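Local coordinates for CARDB domain-containing protein (Pyrococcus furiosus, PDB 3IDU), which is of unknown function but binds a pair of manganese ions through its CARDB domain, the part of a longer protein described here, at residues V56-T61 / F80-T85; T67-L70 / E75-L78; T95-E98 / V103-N106. All coordinates share one frame; numbering follows the deposited sequence.

Contact 1: residues V56-T61 / F80-T85; sequences VYINGT and FNWTPT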
loop_
_atom_site.group_PDB
_atom_site.type_symbol
_atom_site.label_atom_id
_atom_site.label_comp_id
_atom_site.label_asym_id
_atom_site.label_seq_id
_atom_site.Cartn_x
_atom_site.Cartn_y
_atom_site.Cartn_z
ATOM N N VAL A 56 -4.659 -2.693 4.819
ATOM C CA VAL A 56 -4.289 -3.899 4.092
ATOM C C VAL A 56 -5.425 -4.896 4.290
ATOM O O VAL A 56 -5.912 -5.092 5.402
ATOM C CB VAL A 56 -2.952 -4.504 4.601
ATOM C CG1 VAL A 56 -2.820 -5.954 4.134
ATOM C CG2 VAL A 56 -1.786 -3.696 4.058
ATOM N N TYR A 57 -5.845 -5.498 3.184
ATOM C CA TYR A 57 -6.923 -6.475 3.158
ATOM C C TYR A 57 -6.395 -7.775 2.581
ATOM O O TYR A 57 -5.523 -7.767 1.713
ATOM C CB TYR A 57 -8.054 -6.006 2.240
ATOM C CG TYR A 57 -8.727 -4.714 2.627
ATOM C CD1 TYR A 57 -9.854 -4.713 3.443
ATOM C CD2 TYR A 57 -8.255 -3.490 2.152
ATOM C CE1 TYR A 57 -10.500 -3.533 3.775
ATOM C CE2 TYR A 57 -8.896 -2.302 2.482
ATOM C CZ TYR A 57 -10.017 -2.330 3.293
ATOM O OH TYR A 57 -10.647 -1.151 3.617
ATOM N N ILE A 58 -6.936 -8.886 3.059
ATOM C CA ILE A 58 -6.565 -10.201 2.561
ATOM C C ILE A 58 -7.896 -10.835 2.165
ATOM O O ILE A 58 -8.747 -11.078 3.018
ATOM C CB ILE A 58 -5.850 -11.018 3.649
ATOM C CG1 ILE A 58 -4.518 -10.337 3.990
ATOM C CG2 ILE A 58 -5.634 -12.451 3.176
ATOM C CD1 ILE A 58 -3.722 -11.022 5.080
ATOM N N ASN A 59 -8.067 -11.085 0.868
ATOM C CA ASN A 59 -9.308 -11.638 0.330
ATOM C C ASN A 59 -10.522 -10.809 0.756
ATOM O O ASN A 59 -11.566 -11.343 1.139
ATOM C CB ASN A 59 -9.473 -13.113 0.725
ATOM C CG ASN A 59 -8.819 -14.054 -0.276
ATOM O OD1 ASN A 59 -8.243 -13.609 -1.271
ATOM N ND2 ASN A 59 -8.908 -15.357 -0.025
ATOM N N GLY A 60 -10.359 -9.488 0.689
ATOM C CA GLY A 60 -11.433 -8.565 1.019
ATOM C C GLY A 60 -11.673 -8.248 2.478
ATOM O O GLY A 60 -12.414 -7.317 2.789
ATOM N N THR A 61 -11.066 -9.015 3.377
ATOM C CA THR A 61 -11.252 -8.776 4.803
ATOM C C THR A 61 -10.074 -7.977 5.356
ATOM O O THR A 61 -8.919 -8.321 5.123
ATOM C CB THR A 61 -11.395 -10.107 5.568
ATOM O OG1 THR A 61 -12.563 -10.797 5.099
ATOM C CG2 THR A 61 -11.528 -9.854 7.067
ATOM N N PHE A 80 4.226 -5.780 7.733
ATOM C CA PHE A 80 3.259 -6.621 8.420
ATOM C C PHE A 80 3.602 -8.072 8.131
ATOM O O PHE A 80 3.993 -8.421 7.013
ATOM C CB PHE A 80 1.818 -6.306 7.980
ATOM C CG PHE A 80 1.497 -6.710 6.564
ATOM C CD1 PHE A 80 1.716 -5.829 5.507
ATOM C CD2 PHE A 80 0.959 -7.967 6.291
ATOM C CE1 PHE A 80 1.401 -6.194 4.197
ATOM C CE2 PHE A 80 0.641 -8.343 4.985
ATOM C CZ PHE A 80 0.862 -7.454 3.936
ATOM N N ASN A 81 3.484 -8.912 9.151
ATOM C CA ASN A 81 3.773 -10.329 8.988
ATOM C C ASN A 81 2.466 -11.078 8.805
ATOM O O ASN A 81 1.424 -10.661 9.307
ATOM C CB ASN A 81 4.510 -10.881 10.212
ATOM C CG ASN A 81 5.794 -10.128 10.511
ATOM O OD1 ASN A 81 6.514 -9.710 9.600
ATOM N ND2 ASN A 81 6.096 -9.967 11.796
ATOM N N TRP A 82 2.527 -12.183 8.075
ATOM C CA TRP A 82 1.348 -12.994 7.833
ATOM C C TRP A 82 1.697 -14.475 7.801
ATOM O O TRP A 82 2.509 -14.919 6.987
ATOM C CB TRP A 82 0.686 -12.592 6.515
ATOM C CG TRP A 82 -0.521 -13.418 6.175
ATOM C CD1 TRP A 82 -1.520 -13.803 7.026
ATOM C CD2 TRP A 82 -0.882 -13.917 4.884
ATOM N NE1 TRP A 82 -2.482 -14.508 6.342
ATOM C CE2 TRP A 82 -2.116 -14.594 5.024
ATOM C CE3 TRP A 82 -0.284 -13.859 3.618
ATOM C CZ2 TRP A 82 -2.763 -15.205 3.947
ATOM C CZ3 TRP A 82 -0.927 -14.466 2.545
ATOM C CH2 TRP A 82 -2.157 -15.132 2.719
ATOM N N THR A 83 1.072 -15.230 8.697
ATOM C CA THR A 83 1.291 -16.665 8.780
ATOM C C THR A 83 0.000 -17.369 8.379
ATOM O O THR A 83 -0.885 -17.574 9.212
ATOM C CB THR A 83 1.667 -17.087 10.213
ATOM O OG1 THR A 83 2.756 -16.279 10.681
ATOM C CG2 THR A 83 2.087 -18.550 10.239
ATOM N N PRO A 84 -0.131 -17.729 7.089
ATOM C CA PRO A 84 -1.309 -18.413 6.543
ATOM C C PRO A 84 -1.604 -19.719 7.272
ATOM O O PRO A 84 -0.683 -20.418 7.699
ATOM C CB PRO A 84 -0.923 -18.665 5.087
ATOM C CG PRO A 84 -0.006 -17.545 4.779
ATOM C CD PRO A 84 0.843 -17.446 6.020
ATOM N N THR A 85 -2.889 -20.043 7.397
ATOM C CA THR A 85 -3.329 -21.264 8.069
ATOM C C THR A 85 -3.915 -22.267 7.076
ATOM O O THR A 85 -3.966 -23.467 7.352
ATOM C CB THR A 85 -4.408 -20.958 9.121
ATOM O OG1 THR A 85 -5.538 -20.356 8.478
ATOM C CG2 THR A 85 -3.873 -20.009 10.183
#
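Ile-58, whose side chain lies over the indole of Trp-82, is itself held by its backbone: its N donates to Thr-61 O at 2.9 Å, and Thr-61 N returns a bond to Ile-58 O. This reciprocal pair closes a type I' turn through Asn-59 and Gly-60, both at positive phi. The anchored Ile-58 then makes a CH-pi contact. Its CD1 stands 3.8 Å from the centroid of the five-membered ring of Trp-82, only 6° off the ring normal, so the methyl sits squarely above the pyrrole part. The extended outer arm of the isoleucine (chi2 179°) carries CD1 out to this point, while the other branch, CG2, reaches the benzo part at CZ2, 4.1 Å away. Pro-84 CG presses on the opposite indole face, 3.5 Å above the plane, so the ring is sandwiched between an aliphatic methyl and a proline.

The principle illustrated is how a beta sandwich of the E-set type joins its two sheets: strand 49-58 belongs to the five-stranded sheet, strand 75-82 to the three-stranded one, and with no backbone pairing between them they meet through side chains alone.

Deeper in, Val-56 and Phe-80 approach from opposite directions. With CG lodged between backbone N and carbonyl carbon (chi1 69°), the Phe-80 ring is turned so that one face receives Val-56 CG1, displaced toward the rim, with CZ the nearest ring atom at 4.0 Å; CG2 adds a contact to CE1 at 4.1 Å. The ring also meets that of Tyr-37 with nearly parallel planes, and Val-56 touches Val-39 and Ile-92, one from each sheet. Nearer the end of the sandwich, Tyr-90 meets Trp-82 edge-to-face.

Contact 2: residues T67-L70 / E75-L78; sequences TVSL and EKVL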
loop_
_atom_site.group_PDB
_atom_site.type_symbol
_atom_site.label_atom_id
_atom_site.label_comp_id
_atom_site.label_asym_id
_atom_site.label_seq_id
_atom_site.Cartn_x
_atom_site.Cartn_y
_atom_site.Cartn_z
ATOM N N THR A 67 -1.948 4.745 10.346
ATOM C CA THR A 67 -2.278 6.153 10.201
ATOM C C THR A 67 -0.902 6.763 9.972
ATOM O O THR A 67 -0.061 6.736 10.872
ATOM C CB THR A 67 -2.895 6.725 11.495
ATOM O OG1 THR A 67 -4.231 6.233 11.649
ATOM C CG2 THR A 67 -2.917 8.245 11.460
ATOM N N VAL A 68 -0.650 7.291 8.777
ATOM C CA VAL A 68 0.666 7.852 8.502
ATOM C C VAL A 68 0.647 9.270 7.967
ATOM O O VAL A 68 -0.391 9.783 7.553
ATOM C CB VAL A 68 1.455 6.988 7.489
ATOM C CG1 VAL A 68 1.487 5.544 7.950
ATOM C CG2 VAL A 68 0.842 7.108 6.111
ATOM N N SER A 69 1.816 9.899 8.009
ATOM C CA SER A 69 1.985 11.243 7.498
ATOM C C SER A 69 3.048 11.132 6.423
ATOM O O SER A 69 3.929 10.276 6.503
ATOM C CB SER A 69 2.456 12.198 8.597
ATOM O OG SER A 69 3.720 11.798 9.097
ATOM N N LEU A 70 2.958 11.975 5.398
ATOM C CA LEU A 70 3.938 11.952 4.320
ATOM C C LEU A 70 4.172 13.340 3.778
ATOM O O LEU A 70 3.251 13.990 3.281
ATOM C CB LEU A 70 3.474 11.049 3.177
ATOM C CG LEU A 70 3.452 9.545 3.441
ATOM C CD1 LEU A 70 2.672 8.866 2.318
ATOM C CD2 LEU A 70 4.865 8.998 3.531
ATOM N N GLU A 75 8.416 8.885 1.015
ATOM C CA GLU A 75 7.966 7.505 0.935
ATOM C C GLU A 75 8.218 6.820 2.262
ATOM O O GLU A 75 9.212 7.096 2.935
ATOM C CB GLU A 75 8.721 6.748 -0.166
ATOM C CG GLU A 75 8.337 5.271 -0.263
ATOM C CD GLU A 75 9.121 4.513 -1.321
ATOM O OE1 GLU A 75 8.858 3.304 -1.498
ATOM O OE2 GLU A 75 10.000 5.118 -1.977
ATOM N N LYS A 76 7.303 5.945 2.649
ATOM C CA LYS A 76 7.463 5.194 3.884
ATOM C C LYS A 76 7.168 3.734 3.606
ATOM O O LYS A 76 6.323 3.404 2.769
ATOM C CB LYS A 76 6.531 5.729 4.974
ATOM C CG LYS A 76 7.000 7.040 5.583
ATOM C CD LYS A 76 6.077 7.531 6.696
ATOM C CE LYS A 76 6.657 8.783 7.344
ATOM N NZ LYS A 76 5.768 9.375 8.381
ATOM N N VAL A 77 7.893 2.862 4.298
ATOM C CA VAL A 77 7.717 1.432 4.145
ATOM C C VAL A 77 7.065 0.894 5.406
ATOM O O VAL A 77 7.631 0.964 6.500
ATOM C CB VAL A 77 9.069 0.710 3.917
ATOM C CG1 VAL A 77 8.838 -0.788 3.743
ATOM C CG2 VAL A 77 9.757 1.280 2.686
ATOM N N LEU A 78 5.850 0.391 5.244
ATOM C CA LEU A 78 5.090 -0.172 6.348
ATOM C C LEU A 78 5.239 -1.677 6.238
ATOM O O LEU A 78 5.256 -2.224 5.138
ATOM C CB LEU A 78 3.617 0.211 6.217
ATOM C CG LEU A 78 3.320 1.701 6.036
ATOM C CD1 LEU A 78 1.815 1.898 5.983
ATOM C CD2 LEU A 78 3.927 2.497 7.182
#
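The side chains of Leu-70 and Lys-76 lie alongside each other, pointing opposite ways, and here the contact is at its tightest. The buried Leu-70 sets CD2 against the aliphatic stem of the lysine, 3.6 Å from Lys-76 CG and nearly as close to CD. Val-68 and Leu-78, both partly exposed, make an ordinary van der Waals contact tip to tip, with Val-68 CG1 4.0 Å from Leu-78 CD2.

The polar end is the more open side. The lysine stem, fully extended beyond CG, spans from one strand to the other and delivers its ammonium group to a backbone oxygen: Lys-76 NZ donates to Ser-69 O at 2.8 Å. The donor comes in with a C=O...N angle of 138° and tilted 31° from the carbonyl plane. Ser-69 OG lies 3.3 Å from Lys-76 NZ. Cut back to an alanine, this position has no stem beyond CB, and Ser-69 O would probably lose this donor while a gap opened beside Leu-70 CD2. Glu-75 points away from strand 67-70, and its OE1 is hydrogen-bonded to His-40 instead.

The two segments run at 156°, their axes 7.9 Å apart at closest approach, too wide for backbone pairing. Each belongs to an outermost strand of its sheet, and at this flank Lys-76 supplies the hydrogen bond that crosses from one to the other. Within its own sheet each segment is backbone hydrogen-bonded to its neighbour: Val-68 and Leu-70 to Thr-52 and Val-49 of strand 49-58, Lys-76 and Leu-78 to Val-41 and Val-39 of strand 35-43.

Contact 3: residues T95-E98 / V103-N106; sequences TVDE and VELN. With MN (manganese (II) ion), chain D; MN (manganese (II) ion), chain C.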
loop_
_atom_site.group_PDB
_atom_site.type_symbol
_atom_site.label_atom_id
_atom_site.label_comp_id
_atom_site.label_asym_id
_atom_site.label_seq_id
_atom_site.Cartn_x
_atom_site.Cartn_y
_atom_site.Cartn_z
ATOM N N THR A 95 -4.715 -0.029 0.505
ATOM C CA THR A 95 -5.341 1.222 0.102
ATOM C C THR A 95 -4.841 2.379 0.946
ATOM O O THR A 95 -4.458 2.201 2.103
ATOM C CB THR A 95 -6.875 1.173 0.261
ATOM O OG1 THR A 95 -7.214 1.176 1.655
ATOM C CG2 THR A 95 -7.442 -0.087 -0.383
ATOM N N VAL A 96 -4.846 3.568 0.361
ATOM C CA VAL A 96 -4.447 4.760 1.087
ATOM C C VAL A 96 -5.524 5.807 0.806
ATOM O O VAL A 96 -5.998 5.945 -0.321
ATOM C CB VAL A 96 -3.031 5.237 0.677
ATOM C CG1 VAL A 96 -2.980 5.555 -0.809
ATOM C CG2 VAL A 96 -2.638 6.452 1.505
ATOM N N ASP A 97 -5.920 6.520 1.857
ATOM C CA ASP A 97 -6.986 7.511 1.788
ATOM C C ASP A 97 -8.218 6.923 1.118
ATOM O O ASP A 97 -8.806 7.529 0.223
ATOM C CB ASP A 97 -6.574 8.777 1.036
ATOM C CG ASP A 97 -7.631 9.865 1.141
ATOM O OD1 ASP A 97 -8.305 9.911 2.192
ATOM O OD2 ASP A 97 -7.789 10.674 0.202
ATOM N N GLU A 98 -8.613 5.738 1.560
ATOM C CA GLU A 98 -9.773 5.081 0.987
ATOM C C GLU A 98 -11.040 5.911 1.174
ATOM O O GLU A 98 -11.949 5.848 0.348
ATOM C CB GLU A 98 -9.952 3.704 1.621
ATOM C CG GLU A 98 -10.700 2.732 0.744
ATOM C CD GLU A 98 -10.876 1.385 1.406
ATOM O OE1 GLU A 98 -9.903 0.889 2.015
ATOM O OE2 GLU A 98 -11.982 0.819 1.307
ATOM N N VAL A 103 -7.531 15.667 -1.238
ATOM C CA VAL A 103 -7.616 15.971 -2.669
ATOM C C VAL A 103 -6.230 15.776 -3.259
ATOM O O VAL A 103 -5.283 16.428 -2.836
ATOM C CB VAL A 103 -8.085 17.422 -2.913
ATOM C CG1 VAL A 103 -8.018 17.757 -4.409
ATOM C CG2 VAL A 103 -9.519 17.579 -2.416
ATOM N N GLU A 104 -6.114 14.877 -4.234
ATOM C CA GLU A 104 -4.826 14.581 -4.853
ATOM C C GLU A 104 -4.838 14.755 -6.360
ATOM O O GLU A 104 -5.882 14.965 -6.980
ATOM C CB GLU A 104 -4.420 13.131 -4.592
ATOM C CG GLU A 104 -4.509 12.649 -3.159
ATOM C CD GLU A 104 -4.655 11.138 -3.094
ATOM O OE1 GLU A 104 -3.876 10.434 -3.765
ATOM O OE2 GLU A 104 -5.549 10.650 -2.378
ATOM N N LEU A 105 -3.652 14.621 -6.937
ATOM C CA LEU A 105 -3.476 14.713 -8.378
ATOM C C LEU A 105 -4.135 13.505 -9.042
ATOM O O LEU A 105 -4.528 13.565 -10.206
ATOM C CB LEU A 105 -1.987 14.710 -8.725
ATOM C CG LEU A 105 -1.116 15.801 -8.108
ATOM C CD1 LEU A 105 0.348 15.468 -8.350
ATOM C CD2 LEU A 105 -1.472 17.152 -8.714
ATOM N N ASN A 106 -4.257 12.411 -8.298
ATOM C CA ASN A 106 -4.847 11.190 -8.831
ATOM C C ASN A 106 -5.455 10.383 -7.684
ATOM O O ASN A 106 -4.793 10.123 -6.681
ATOM C CB ASN A 106 -3.759 10.378 -9.544
ATOM C CG ASN A 106 -4.305 9.161 -10.272
ATOM O OD1 ASN A 106 -5.491 8.833 -10.176
ATOM N ND2 ASN A 106 -3.431 8.478 -11.004
HETATM MN MN MN D . -7.650 11.146 -2.005
HETATM MN MN MN C . -3.285 9.035 -5.424
HETATM O O HOH W 1 -8.457 8.957 -2.008
#
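Asp-97 and Glu-104 meet through a metal ion rather than through a bond of their own. In the coordination, Asp-97 OD2 binds the manganese ion of chain D at 2.3 Å and Glu-104 OE2 binds the same ion at 2.2 Å. The second carboxylate oxygen does separate work: Glu-104 OE1 reaches the manganese of chain C at 2.2 Å, where the backbone oxygen Asn-106 O is also a ligand at 2.2 Å. One carboxylate thus bridges two ions. Glu-104 is extended beyond CG (chi2 156°), which pushes its head into the space between them. Each ion has six ligands: Asn-100, Val-102, Glu-107 and a water complete the first, Asp-18, Leu-19, Asn-109 and Asn-110 the second.

Electrostatically, the site crowds oxygens that would otherwise avoid one another. Asp-97 OD2 and Glu-104 OE2 stand 3.4 Å apart, with their carboxylate planes turned 43° against each other; the shared cation is likely to offset the repulsion.

Hydrogen bonds support the site. The water, itself a ligand of the chain D ion, donates to Asp-97 O at 2.7 Å, so Asp-97 holds this ion both directly through its carboxylate and indirectly through its carbonyl. Thr-101 is the main hydrogen-bonding partner of the aspartate side chain. Farther back, Thr-95 OG1 donates to Glu-98 OE1 at 2.7 Å, meeting it on the anti side, 21° out of the carboxylate plane; this bond ties the end of strand 88-96 to the turn that follows.

A carboxylate bridging two ions is characteristic of dinuclear metal sites; this one is built mainly from the loop between strands 88-96 and 111-118, with Asp-18 and Leu-19 added from the beginning of strand 19-24, at one end of the CARDB beta sandwich.

Contacts 1 and 2 both pack strand 75-82 of the three-stranded sheet against the hairpin 49-58/61-70 of the other, contact 2 being nested in the chain within contact 1. Their chemistry follows their place: contact 1 is partly buried and purely apolar across the sheets, whereas contact 2, at the surface, adds a charged donor to its hydrophobic packing. Contact 3 is buried yet polar, its two segments joined by one manganese ion, a second ion being held by 103-106 and other residues, and lies on the opposite side of the chain's centre from contact 1. The two still touch, since Tyr-57 OH probably hydrogen-bonds to Glu-98 OE1 between neighbouring strands of one sheet.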